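PDB 3NRG: TetR family transcriptional regulator from Chloroflexus aurantiacus, which probably binds DNA through an N-terminal helix-turn-helix domain and regulates transcription, as other TetR family members do. Local coordinates for residues D20-D30 against R107-D118. Sequence-based numbering, arbitrary orientation. Where two conformers were deposited one is given.
Sequences DVLLDEFAQND and RLAQIAYKALYD
Ile-111 packs against the C-terminal turns of helix 12-28, its CG1 4.0 Å from CB of Ala-27 and its CD1 3.8 Å from CD2 of Leu-23. This is the closely packed part of the contact. Ala-27 suits its place because a lone methyl lets the backbones draw together, its CA 5.1 Å from CA of Ile-111. Leu-23 serves twice: CD2 enters the apolar layer, also reaching CD2 of Leu-108, while CB and CD1 lie over one face of the Arg-107 guanidinium. Ile-111 further touches Ile-65 of helix 57-78, which carries the layer on to a third helix.

Toward solvent the contact turns polar. Arg-107, a knob among Asp-20, Leu-23, Asp-24 and Ala-27, combines an apolar stem with a charged end able to pair with two aspartates. A bend at chi3 (-61°) turns its guanidinium along helix 12-28, both carboxylates at the edge. In the conformer given, NH1 donates to OD1 of Asp-20, 2.8 Å, from above the carboxylate plane; a longer salt bridge, 3.5 Å, joins NH1 to OD1 of Asp-24. A leucine in place of Arg-107 would probably leave these aspartates without their shared counter-charge. At the far end, in the conformer given, NZ of extended Lys-114 makes a weak bond to O of Ala-27, 3.4 Å.

The arrangement is consistent with the domain contact of other TetR-type proteins: the apolar core probably fixes the helix approach, while the more exposed arginine, pairing with aspartates one helical turn apart, orients it.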
ATOM      1  N   ASP A  20       8.000 -14.074   6.199  1.00 30.56           N
ATOM      2  CA  ASP A  20       7.376 -14.542   4.947  0.50 30.60           C
ATOM      3  C   ASP A  20       6.048 -15.263   5.236  1.00 34.92           C
ATOM      4  O   ASP A  20       5.061 -15.066   4.522  1.00 34.09           O
ATOM      5  CB  ASP A  20       8.340 -15.479   4.185  0.50 33.44           C
ATOM      6  CG  ASP A  20       7.775 -16.045   2.893  0.50 44.96           C
ATOM      7  OD1 ASP A  20       7.896 -15.373   1.849  0.50 45.59           O
ATOM      8  OD2 ASP A  20       7.255 -17.182   2.921  0.50 51.47           O
ATOM      9  N   VAL A  21       6.028 -16.097   6.305  1.00 32.54           N
ATOM     10  CA  VAL A  21       4.833 -16.845   6.719  1.00 32.49           C
ATOM     11  C   VAL A  21       3.782 -15.877   7.292  1.00 35.66           C
ATOM     12  O   VAL A  21       2.602 -15.976   6.940  1.00 35.11           O
ATOM     13  CB  VAL A  21       5.188 -17.992   7.715  1.00 37.22           C
ATOM     14  CG1 VAL A  21       3.929 -18.599   8.347  1.00 37.71           C
ATOM     15  CG2 VAL A  21       6.020 -19.069   7.025  1.00 37.37           C
ATOM     16  N   LEU A  22       4.224 -14.908   8.138  1.00 31.74           N
ATOM     17  CA  LEU A  22       3.340 -13.892   8.731  1.00 31.04           C
ATOM     18  C   LEU A  22       2.708 -13.001   7.656  1.00 35.73           C
ATOM     19  O   LEU A  22       1.528 -12.659   7.765  1.00 36.49           O
ATOM     20  CB  LEU A  22       4.098 -13.025   9.760  1.00 30.54           C
ATOM     21  CG  LEU A  22       4.571 -13.735  11.035  1.00 34.96           C
ATOM     22  CD1 LEU A  22       5.507 -12.859  11.824  1.00 34.52           C
ATOM     23  CD2 LEU A  22       3.408 -14.161  11.898  1.00 37.45           C
ATOM     24  N   LEU A  23       3.486 -12.635   6.609  1.00 30.74           N
ATOM     25  CA  LEU A  23       2.973 -11.811   5.508  1.00 29.49           C
ATOM     26  C   LEU A  23       1.875 -12.548   4.739  1.00 34.11           C
ATOM     27  O   LEU A  23       0.796 -11.989   4.543  1.00 33.56           O
ATOM     28  CB  LEU A  23       4.107 -11.373   4.555  1.00 28.89           C
ATOM     29  CG  LEU A  23       5.055 -10.301   5.087  1.00 33.19           C
ATOM     30  CD1 LEU A  23       6.230 -10.112   4.163  1.00 33.69           C
ATOM     31  CD2 LEU A  23       4.338  -8.992   5.292  1.00 34.91           C
ATOM     32  N   ASP A  24       2.124 -13.825   4.368  1.00 31.35           N
ATOM     33  CA  ASP A  24       1.145 -14.655   3.661  1.00 31.77           C
ATOM     34  C   ASP A  24      -0.151 -14.810   4.459  1.00 37.22           C
ATOM     35  O   ASP A  24      -1.224 -14.568   3.918  1.00 37.37           O
ATOM     36  CB  ASP A  24       1.736 -16.039   3.325  1.00 34.59           C
ATOM     37  CG  ASP A  24       2.631 -16.062   2.100  1.00 44.79           C
ATOM     38  OD1 ASP A  24       2.330 -15.326   1.130  1.00 43.93           O
ATOM     39  OD2 ASP A  24       3.563 -16.895   2.063  1.00 52.42           O
ATOM     40  N   GLU A  25      -0.044 -15.159   5.762  1.00 34.18           N
ATOM     41  CA  GLU A  25      -1.196 -15.361   6.650  1.00 34.53           C
ATOM     42  C   GLU A  25      -2.063 -14.095   6.815  1.00 38.65           C
ATOM     43  O   GLU A  25      -3.289 -14.180   6.739  1.00 38.35           O
ATOM     44  CB  GLU A  25      -0.731 -15.897   8.025  1.00 36.35           C
ATOM     45  CG  GLU A  25      -1.863 -16.256   8.981  1.00 43.68           C
ATOM     46  CD  GLU A  25      -2.690 -17.483   8.628  1.00 55.54           C
ATOM     47  OE1 GLU A  25      -2.243 -18.286   7.777  1.00 52.66           O
ATOM     48  OE2 GLU A  25      -3.768 -17.663   9.243  1.00 35.64           O
ATOM     49  N   PHE A  26      -1.433 -12.937   7.054  1.00 35.67           N
ATOM     50  CA  PHE A  26      -2.165 -11.685   7.248  1.00 35.85           C
ATOM     51  C   PHE A  26      -2.705 -11.066   5.936  1.00 42.25           C
ATOM     52  O   PHE A  26      -3.665 -10.296   5.983  1.00 42.78           O
ATOM     53  CB  PHE A  26      -1.339 -10.670   8.052  1.00 36.91           C
ATOM     54  CG  PHE A  26      -1.395 -10.884   9.548  1.00 39.13           C
ATOM     55  CD1 PHE A  26      -0.381 -11.571  10.207  1.00 42.32           C
ATOM     56  CD2 PHE A  26      -2.462 -10.403  10.298  1.00 41.69           C
ATOM     57  CE1 PHE A  26      -0.423 -11.752  11.593  1.00 43.83           C
ATOM     58  CE2 PHE A  26      -2.515 -10.611  11.680  1.00 45.29           C
ATOM     59  CZ  PHE A  26      -1.490 -11.277  12.318  1.00 43.62           C
ATOM     60  N   ALA A  27      -2.115 -11.423   4.778  1.00 39.08           N
ATOM     61  CA  ALA A  27      -2.585 -10.914   3.487  1.00 38.67           C
ATOM     62  C   ALA A  27      -3.687 -11.804   2.891  1.00 43.58           C
ATOM     63  O   ALA A  27      -4.613 -11.291   2.251  1.00 43.02           O
ATOM     64  CB  ALA A  27      -1.425 -10.798   2.514  1.00 38.89           C
ATOM     65  N   GLN A  28      -3.588 -13.137   3.100  1.00 41.01           N
ATOM     66  CA  GLN A  28      -4.551 -14.110   2.566  1.00 41.77           C
ATOM     67  C   GLN A  28      -5.813 -14.246   3.435  1.00 47.83           C
ATOM     68  O   GLN A  28      -6.813 -14.803   2.972  1.00 48.66           O
ATOM     69  CB  GLN A  28      -3.890 -15.485   2.380  1.00 43.61           C
ATOM     70  CG  GLN A  28      -2.830 -15.526   1.280  1.00 56.36           C
ATOM     71  CD  GLN A  28      -2.022 -16.813   1.295  1.00 72.90           C
ATOM     72  OE1 GLN A  28      -2.409 -17.828   1.897  1.00 66.13           O
ATOM     73  NE2 GLN A  28      -0.887 -16.803   0.617  1.00 66.03           N
ATOM     74  N   ASN A  29      -5.762 -13.766   4.697  1.00 44.71           N
ATOM     75  CA  ASN A  29      -6.886 -13.906   5.628  1.00 45.59           C
ATOM     76  C   ASN A  29      -7.216 -12.601   6.353  1.00 50.69           C
ATOM     77  O   ASN A  29      -6.333 -11.761   6.558  1.00 50.03           O
ATOM     78  CB  ASN A  29      -6.590 -15.006   6.671  1.00 44.71           C
ATOM     79  CG  ASN A  29      -6.316 -16.360   6.081  1.00 59.40           C
ATOM     80  OD1 ASN A  29      -7.233 -17.119   5.758  1.00 61.86           O
ATOM     81  ND2 ASN A  29      -5.045 -16.707   5.960  1.00 42.96           N
ATOM     82  N   ASP A  30      -8.494 -12.453   6.777  1.00 48.75           N
ATOM     83  CA  ASP A  30      -8.962 -11.311   7.572  0.50 48.72           C
ATOM     84  C   ASP A  30      -8.376 -11.427   8.981  1.00 52.57           C
ATOM     85  O   ASP A  30      -8.116 -12.541   9.438  1.00 53.02           O
ATOM     86  CB  ASP A  30     -10.513 -11.303   7.633  0.50 51.94           C
ATOM     87  CG  ASP A  30     -11.109 -10.312   8.627  0.50 63.07           C
ATOM     88  OD1 ASP A  30     -10.924  -9.096   8.434  0.50 63.04           O
ATOM     89  OD2 ASP A  30     -11.758 -10.763   9.595  0.50 69.22           O
ATOM     90  N   ARG A 107       2.252  -8.439  -0.559  1.00 28.35           N
ATOM     91  CA  ARG A 107       1.688  -8.871   0.721  1.00 27.92           C
ATOM     92  C   ARG A 107       1.582  -7.720   1.712  1.00 31.62           C
ATOM     93  O   ARG A 107       0.531  -7.544   2.323  1.00 31.57           O
ATOM     94  CB  ARG A 107       2.468 -10.063   1.296  1.00 27.05           C
ATOM     95  CG  ARG A 107       2.482 -11.262   0.346  1.00 31.08           C
ATOM     96  CD  ARG A 107       3.395 -12.369   0.813  1.00 38.66           C
ATOM     97  NE  ARG A 107       4.789 -11.940   0.909  1.00 40.04           N
ATOM     98  CZ  ARG A 107       5.770 -12.710   1.369  1.00 57.53           C
ATOM     99  NH1 ARG A 107       5.520 -13.956   1.752  1.00 50.49           N
ATOM    100  NH2 ARG A 107       7.007 -12.242   1.446  1.00 44.71           N
ATOM    101  N   LEU A 108       2.626  -6.878   1.802  1.00 28.75           N
ATOM    102  CA  LEU A 108       2.597  -5.687   2.665  1.00 28.90           C
ATOM    103  C   LEU A 108       1.495  -4.734   2.220  1.00 32.27           C
ATOM    104  O   LEU A 108       0.740  -4.225   3.057  1.00 31.25           O
ATOM    105  CB  LEU A 108       3.962  -4.961   2.648  1.00 29.21           C
ATOM    106  CG  LEU A 108       5.052  -5.552   3.556  1.00 33.95           C
ATOM    107  CD1 LEU A 108       6.404  -4.956   3.234  1.00 34.00           C
ATOM    108  CD2 LEU A 108       4.720  -5.336   5.030  1.00 35.73           C
ATOM    109  N   ALA A 109       1.375  -4.533   0.884  1.00 29.04           N
ATOM    110  CA  ALA A 109       0.358  -3.666   0.283  1.00 28.20           C
ATOM    111  C   ALA A 109      -1.050  -4.184   0.549  1.00 31.37           C
ATOM    112  O   ALA A 109      -1.947  -3.386   0.837  1.00 30.54           O
ATOM    113  CB  ALA A 109       0.592  -3.546  -1.212  1.00 28.76           C
ATOM    114  N   GLN A 110      -1.245  -5.526   0.464  1.00 28.06           N
ATOM    115  CA  GLN A 110      -2.545  -6.164   0.693  1.00 28.46           C
ATOM    116  C   GLN A 110      -2.979  -6.027   2.160  1.00 34.21           C
ATOM    117  O   GLN A 110      -4.156  -5.767   2.429  1.00 34.18           O
ATOM    118  CB  GLN A 110      -2.513  -7.643   0.246  1.00 30.12           C
ATOM    119  CG  GLN A 110      -3.863  -8.386   0.359  1.00 48.96           C
ATOM    120  CD  GLN A 110      -4.979  -7.784  -0.482  1.00 76.80           C
ATOM    121  OE1 GLN A 110      -6.141  -7.760  -0.073  1.00 73.75           O
ATOM    122  NE2 GLN A 110      -4.658  -7.321  -1.691  1.00 72.95           N
ATOM    123  N   ILE A 111      -2.019  -6.151   3.105  1.00 31.43           N
ATOM    124  CA  ILE A 111      -2.291  -5.981   4.540  1.00 32.09           C
ATOM    125  C   ILE A 111      -2.724  -4.517   4.829  1.00 37.81           C
ATOM    126  O   ILE A 111      -3.713  -4.292   5.530  1.00 38.25           O
ATOM    127  CB  ILE A 111      -1.062  -6.426   5.400  1.00 34.83           C
ATOM    128  CG1 ILE A 111      -0.808  -7.948   5.250  1.00 35.58           C
ATOM    129  CG2 ILE A 111      -1.244  -6.037   6.877  1.00 35.23           C
ATOM    130  CD1 ILE A 111       0.607  -8.407   5.650  1.00 41.85           C
ATOM    131  N   ALA A 112      -2.019  -3.541   4.227  1.00 34.83           N
ATOM    132  CA  ALA A 112      -2.339  -2.116   4.370  1.00 34.99           C
ATOM    133  C   ALA A 112      -3.683  -1.776   3.696  1.00 39.78           C
ATOM    134  O   ALA A 112      -4.424  -0.923   4.194  1.00 40.00           O
ATOM    135  CB  ALA A 112      -1.222  -1.268   3.776  1.00 35.28           C
ATOM    136  N   TYR A 113      -3.996  -2.461   2.569  1.00 36.02           N
ATOM    137  CA  TYR A 113      -5.246  -2.268   1.831  1.00 35.56           C
ATOM    138  C   TYR A 113      -6.445  -2.769   2.638  1.00 40.94           C
ATOM    139  O   TYR A 113      -7.481  -2.093   2.669  1.00 40.75           O
ATOM    140  CB  TYR A 113      -5.178  -2.974   0.464  1.00 36.30           C
ATOM    141  CG  TYR A 113      -6.454  -2.876  -0.351  1.00 37.58           C
ATOM    142  CD1 TYR A 113      -6.762  -1.724  -1.068  1.00 39.21           C
ATOM    143  CD2 TYR A 113      -7.311  -3.968  -0.475  1.00 38.60           C
ATOM    144  CE1 TYR A 113      -7.929  -1.634  -1.829  1.00 40.42           C
ATOM    145  CE2 TYR A 113      -8.477  -3.893  -1.239  1.00 39.85           C
ATOM    146  CZ  TYR A 113      -8.780  -2.725  -1.918  1.00 47.48           C
ATOM    147  OH  TYR A 113      -9.922  -2.651  -2.674  1.00 48.26           O
ATOM    148  N   LYS A 114      -6.312  -3.962   3.292  1.00 38.26           N
ATOM    149  CA  LYS A 114      -7.394  -4.535   4.095  0.50 38.86           C
ATOM    150  C   LYS A 114      -7.706  -3.669   5.324  1.00 43.99           C
ATOM    151  O   LYS A 114      -8.853  -3.614   5.753  1.00 44.86           O
ATOM    152  CB  LYS A 114      -7.064  -5.978   4.517  0.50 41.50           C
ATOM    153  CG  LYS A 114      -7.310  -7.017   3.427  0.50 49.81           C
ATOM    154  CD  LYS A 114      -7.194  -8.437   3.983  0.50 58.44           C
ATOM    155  CE  LYS A 114      -7.667  -9.474   2.998  0.50 66.15           C
ATOM    156  NZ  LYS A 114      -7.700 -10.825   3.598  0.50 73.41           N
ATOM    157  N   ALA A 115      -6.683  -2.955   5.865  1.00 40.59           N
ATOM    158  CA  ALA A 115      -6.841  -2.076   7.035  1.00 41.01           C
ATOM    159  C   ALA A 115      -7.836  -0.927   6.772  1.00 46.17           C
ATOM    160  O   ALA A 115      -8.400  -0.376   7.719  1.00 46.16           O
ATOM    161  CB  ALA A 115      -5.488  -1.512   7.450  1.00 41.56           C
ATOM    162  N   LEU A 116      -8.049  -0.575   5.482  1.00 43.39           N
ATOM    163  CA  LEU A 116      -8.994   0.471   5.076  1.00 43.94           C
ATOM    164  C   LEU A 116     -10.456   0.051   5.301  1.00 52.44           C
ATOM    165  O   LEU A 116     -11.320   0.917   5.456  1.00 53.24           O
ATOM    166  CB  LEU A 116      -8.805   0.819   3.591  1.00 42.70           C
ATOM    167  CG  LEU A 116      -7.505   1.506   3.198  1.00 45.89           C
ATOM    168  CD1 LEU A 116      -7.290   1.420   1.711  1.00 45.01           C
ATOM    169  CD2 LEU A 116      -7.482   2.953   3.662  1.00 46.49           C
ATOM    170  N   TYR A 117     -10.740  -1.269   5.263  1.00 51.28           N
ATOM    171  CA  TYR A 117     -12.109  -1.779   5.336  1.00 53.30           C
ATOM    172  C   TYR A 117     -12.369  -2.674   6.552  1.00 60.89           C
ATOM    173  O   TYR A 117     -13.429  -2.570   7.173  1.00 62.12           O
ATOM    174  CB  TYR A 117     -12.476  -2.525   4.028  1.00 54.50           C
ATOM    175  CG  TYR A 117     -12.111  -1.764   2.767  1.00 55.35           C
ATOM    176  CD1 TYR A 117     -12.906  -0.718   2.304  1.00 57.00           C
ATOM    177  CD2 TYR A 117     -10.966  -2.082   2.042  1.00 55.38           C
ATOM    178  CE1 TYR A 117     -12.557   0.008   1.167  1.00 56.04           C
ATOM    179  CE2 TYR A 117     -10.611  -1.368   0.900  1.00 55.62           C
ATOM    180  CZ  TYR A 117     -11.413  -0.326   0.462  1.00 62.60           C
ATOM    181  OH  TYR A 117     -11.071   0.374  -0.666  1.00 64.15           O
ATOM    182  N   ASP A 118     -11.428  -3.575   6.865  1.00 58.68           N
ATOM    183  CA  ASP A 118     -11.589  -4.549   7.944  1.00 60.37           C
ATOM    184  C   ASP A 118     -11.456  -3.949   9.351  1.00 64.59           C
ATOM    185  O   ASP A 118     -10.734  -2.967   9.543  1.00 62.61           O
ATOM    186  CB  ASP A 118     -10.616  -5.732   7.756  1.00 62.79           C
ATOM    187  CG  ASP A 118     -10.859  -6.555   6.488  1.00 78.05           C
ATOM    188  OD1 ASP A 118     -11.829  -6.244   5.747  1.00 78.51           O
ATOM    189  OD2 ASP A 118     -10.080  -7.506   6.238  1.00 87.13           O
TER